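Local coordinates for putative alkaline phosphatase (Pseudomonas fluorescens, PDB 4F1V), which binds phosphate with high affinity in the periplasm and probably serves as the solute-binding component of the PstSACB phosphate importer, at residues Asp2-Gln16 and Gly24-Gly36. Residues are numbered along the deposited sequence; the frame is centred on the assembly and turned at random.
Sequences DINGGGATLPQALYQ and GFAQYIGVGSGNG. With PI (hydrogenphosphate ion), chain B.
Tyr28 is wedged between Gly6 of strand 5-7 and Tyr15 of helix 12-15, inside the beta-alpha-beta unit with which this venus-flytrap phosphate-binding protein begins. Gly6 CA lies 3.4 Å above one face of its ring, toward the rim; over the opposite face Tyr15 brings the edge of its own ring, planes at 56°, in an edge-to-face pair. The anti torsion of Tyr28 (chi1 -178°) lays the ring over Gly6 and brings OH to Ala8 O, to which it donates at 2.8 Å. The backbone O of Tyr28 is gripped from above its carbonyl plane by Gln16 NE2. Farther out, Ile3 CG2 sits over the centre of the Phe25 ring.

Backbone bonds join strands 5-7 and 29-30 in parallel, and Ile3 to Gly24 and Ala26 near the N-terminus. Gly7 O takes two donors: Val31 N in the carbonyl plane and Gly32 N well above it.

Both strands run out at the phosphate, where Ala8 CB touches Ser33 OG (3.4 Å) and Thr9 CG2 meets Gly32 N (3.7 Å) at the N-cap of helix 33-42. Thr9 N and OG1 both bond to PI O2, Leu10 N to PI O4, while Ser33 holds PI O1 through its backbone N at 2.8 Å and its OG at 2.7 Å.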
# COMPACT_ATOMS: atom_id res chain seq x y z
N ASP A 2 4.58 25.56 2.57
CA ASP A 2 4.76 24.34 1.80
C ASP A 2 3.52 23.43 2.02
O ASP A 2 2.82 23.43 3.01
CB ASP A 2 5.99 23.59 2.20
CG ASP A 2 7.32 24.12 1.51
OD1 ASP A 2 8.37 23.52 1.83
OD2 ASP A 2 7.30 25.00 0.59
N ILE A 3 3.34 22.57 1.02
CA ILE A 3 2.35 21.47 1.03
C ILE A 3 2.91 20.28 1.77
O ILE A 3 3.99 19.76 1.38
CB ILE A 3 2.12 21.05 -0.50
CG1 ILE A 3 1.50 22.15 -1.36
CG2 ILE A 3 1.31 19.76 -0.56
CD1 ILE A 3 0.12 22.57 -0.90
N ASN A 4 2.24 19.85 2.81
CA ASN A 4 2.74 18.82 3.69
C ASN A 4 1.98 17.49 3.51
O ASN A 4 0.75 17.44 3.71
CB ASN A 4 2.61 19.25 5.14
CG ASN A 4 3.36 20.53 5.41
OD1 ASN A 4 4.54 20.63 5.11
ND2 ASN A 4 2.68 21.51 6.00
N GLY A 5 2.73 16.42 3.21
CA GLY A 5 2.19 15.07 3.07
C GLY A 5 3.04 14.06 3.83
O GLY A 5 4.17 14.25 4.23
N GLY A 6 2.44 12.87 3.98
CA GLY A 6 3.04 11.79 4.76
C GLY A 6 2.04 10.67 4.89
O GLY A 6 0.93 10.73 4.38
N GLY A 7 2.47 9.60 5.61
CA GLY A 7 1.61 8.44 5.79
C GLY A 7 2.35 7.16 5.54
O GLY A 7 3.44 6.90 6.10
N ALA A 8 1.77 6.30 4.67
CA ALA A 8 2.31 4.99 4.33
C ALA A 8 3.83 4.99 4.20
O ALA A 8 4.40 5.79 3.44
CB ALA A 8 1.70 4.56 3.00
N THR A 9 4.47 4.01 4.86
CA THR A 9 5.88 3.77 4.67
C THR A 9 6.19 2.88 3.46
O THR A 9 7.30 2.98 2.91
CB THR A 9 6.58 3.19 5.95
OG1 THR A 9 6.16 1.82 6.18
CG2 THR A 9 6.35 4.06 7.15
N LEU A 10 5.25 2.04 3.02
CA LEU A 10 5.55 1.11 1.92
C LEU A 10 6.17 1.85 0.73
O LEU A 10 7.17 1.34 0.17
CB LEU A 10 4.31 0.27 1.60
CG LEU A 10 4.32 -0.57 0.32
CD1 LEU A 10 3.48 -1.81 0.47
CD2 LEU A 10 3.84 0.25 -0.90
N PRO A 11 5.63 3.00 0.31
CA PRO A 11 6.15 3.74 -0.87
C PRO A 11 6.96 5.00 -0.50
O PRO A 11 7.17 5.86 -1.32
CB PRO A 11 4.90 4.17 -1.62
CG PRO A 11 3.98 4.53 -0.47
CD PRO A 11 4.33 3.58 0.68
N GLN A 12 7.40 5.11 0.76
CA GLN A 12 8.00 6.41 1.14
C GLN A 12 9.27 6.70 0.34
O GLN A 12 9.51 7.88 0.06
CB GLN A 12 8.31 6.51 2.65
CG GLN A 12 9.48 5.59 3.05
CD GLN A 12 9.74 5.56 4.51
OE1 GLN A 12 8.80 5.65 5.33
NE2 GLN A 12 11.00 5.49 4.89
N ALA A 13 10.04 5.68 -0.08
CA ALA A 13 11.25 5.99 -0.86
C ALA A 13 10.91 6.50 -2.24
O ALA A 13 11.70 7.29 -2.82
CB ALA A 13 12.16 4.75 -0.94
N LEU A 14 9.77 6.14 -2.80
CA LEU A 14 9.32 6.73 -4.05
C LEU A 14 9.06 8.23 -3.84
O LEU A 14 9.59 9.07 -4.59
CB LEU A 14 8.06 6.00 -4.55
CG LEU A 14 7.33 6.70 -5.67
CD1 LEU A 14 8.21 6.84 -6.89
CD2 LEU A 14 6.04 5.96 -6.01
N TYR A 15 8.26 8.59 -2.84
CA TYR A 15 7.90 10.01 -2.68
C TYR A 15 9.08 10.82 -2.20
O TYR A 15 9.08 12.06 -2.43
CB TYR A 15 6.71 10.16 -1.69
CG TYR A 15 5.49 9.40 -2.17
CD1 TYR A 15 5.05 9.43 -3.51
CD2 TYR A 15 4.75 8.66 -1.28
CE1 TYR A 15 3.98 8.70 -3.92
CE2 TYR A 15 3.63 7.94 -1.67
CZ TYR A 15 3.26 7.92 -2.99
OH TYR A 15 2.21 7.17 -3.45
N GLN A 16 10.14 10.19 -1.70
CA GLN A 16 11.39 10.82 -1.37
C GLN A 16 12.43 10.84 -2.49
O GLN A 16 13.50 11.43 -2.29
CB GLN A 16 11.98 10.16 -0.07
CG GLN A 16 11.07 10.44 1.08
CD GLN A 16 11.27 9.53 2.30
OE1 GLN A 16 12.11 8.62 2.25
NE2 GLN A 16 10.55 9.75 3.40
N GLY A 24 6.87 23.28 -4.20
CA GLY A 24 6.03 23.63 -3.08
C GLY A 24 5.79 22.51 -2.12
O GLY A 24 5.26 22.75 -1.03
N PHE A 25 6.12 21.25 -2.47
CA PHE A 25 5.88 20.09 -1.61
C PHE A 25 7.05 19.91 -0.67
O PHE A 25 8.21 19.76 -1.08
CB PHE A 25 5.69 18.81 -2.43
CG PHE A 25 4.31 18.61 -2.99
CD1 PHE A 25 3.77 19.48 -3.95
CD2 PHE A 25 3.56 17.52 -2.63
CE1 PHE A 25 2.54 19.26 -4.48
CE2 PHE A 25 2.30 17.31 -3.13
CZ PHE A 25 1.76 18.17 -4.07
N ALA A 26 6.76 19.88 0.61
CA ALA A 26 7.72 19.46 1.64
C ALA A 26 8.05 17.97 1.46
O ALA A 26 7.30 17.20 0.85
CB ALA A 26 7.12 19.68 3.00
N GLN A 27 9.18 17.55 2.00
CA GLN A 27 9.57 16.16 1.85
C GLN A 27 8.54 15.30 2.63
O GLN A 27 8.10 15.56 3.74
CB GLN A 27 10.98 15.97 2.37
CG GLN A 27 12.10 16.66 1.57
CD GLN A 27 12.02 16.28 0.07
OE1 GLN A 27 12.25 15.09 -0.30
NE2 GLN A 27 11.77 17.24 -0.80
N TYR A 28 8.21 14.15 2.00
CA TYR A 28 7.22 13.21 2.51
C TYR A 28 7.68 12.58 3.83
O TYR A 28 8.86 12.22 3.98
CB TYR A 28 7.06 12.06 1.47
CG TYR A 28 6.04 11.01 1.81
CD1 TYR A 28 4.69 11.24 1.53
CD2 TYR A 28 6.39 9.79 2.41
CE1 TYR A 28 3.74 10.24 1.80
CE2 TYR A 28 5.44 8.81 2.68
CZ TYR A 28 4.13 9.04 2.35
OH TYR A 28 3.16 8.08 2.55
N ILE A 29 6.76 12.43 4.75
CA ILE A 29 7.05 11.89 6.08
C ILE A 29 6.38 10.51 6.28
O ILE A 29 5.13 10.42 6.29
CB ILE A 29 6.59 12.88 7.18
CG1 ILE A 29 7.30 14.24 7.01
CG2 ILE A 29 6.79 12.29 8.56
CD1 ILE A 29 6.69 15.36 7.81
N GLY A 30 7.18 9.48 6.40
CA GLY A 30 6.63 8.10 6.52
C GLY A 30 6.34 7.77 7.97
O GLY A 30 7.27 7.70 8.83
N VAL A 31 5.06 7.54 8.30
CA VAL A 31 4.56 7.26 9.65
C VAL A 31 3.59 6.12 9.70
O VAL A 31 3.13 5.81 10.80
CB VAL A 31 3.96 8.54 10.30
CG1 VAL A 31 5.03 9.55 10.68
CG2 VAL A 31 2.89 9.18 9.38
N GLY A 32 3.24 5.49 8.57
CA GLY A 32 2.20 4.47 8.55
C GLY A 32 0.89 5.02 7.99
O GLY A 32 0.56 6.19 8.16
N SER A 33 0.13 4.12 7.34
CA SER A 33 -1.10 4.54 6.73
C SER A 33 -2.16 5.00 7.69
O SER A 33 -2.90 5.95 7.41
CB SER A 33 -1.69 3.42 5.84
OG SER A 33 -0.87 3.12 4.72
N GLY A 34 -2.29 4.34 8.84
CA GLY A 34 -3.28 4.79 9.83
C GLY A 34 -3.01 6.23 10.27
O GLY A 34 -3.90 7.08 10.37
N ASN A 35 -1.72 6.52 10.55
CA ASN A 35 -1.34 7.89 10.92
C ASN A 35 -1.58 8.86 9.77
O ASN A 35 -1.98 10.00 10.00
CB ASN A 35 0.11 7.92 11.38
CG ASN A 35 0.28 7.38 12.76
OD1 ASN A 35 -0.55 7.66 13.65
ND2 ASN A 35 1.35 6.59 13.00
N GLY A 36 -1.30 8.43 8.53
CA GLY A 36 -1.53 9.32 7.39
C GLY A 36 -3.02 9.68 7.22
O GLY A 36 -3.37 10.85 7.00
P PI B . 2.35 1.23 5.68
O1 PI B . 0.97 1.76 6.08
O2 PI B . 3.47 1.93 6.45
O3 PI B . 2.41 -0.29 5.87
O4 PI B . 2.58 1.55 4.17
O HOH W 1 4.51 17.04 0.86
O HOH W 2 5.56 16.66 4.49
O HOH W 3 9.57 6.26 8.05
O HOH W 4 9.73 13.80 -0.39
O HOH W 5 10.08 9.59 6.33
O HOH W 6 13.52 14.43 -2.66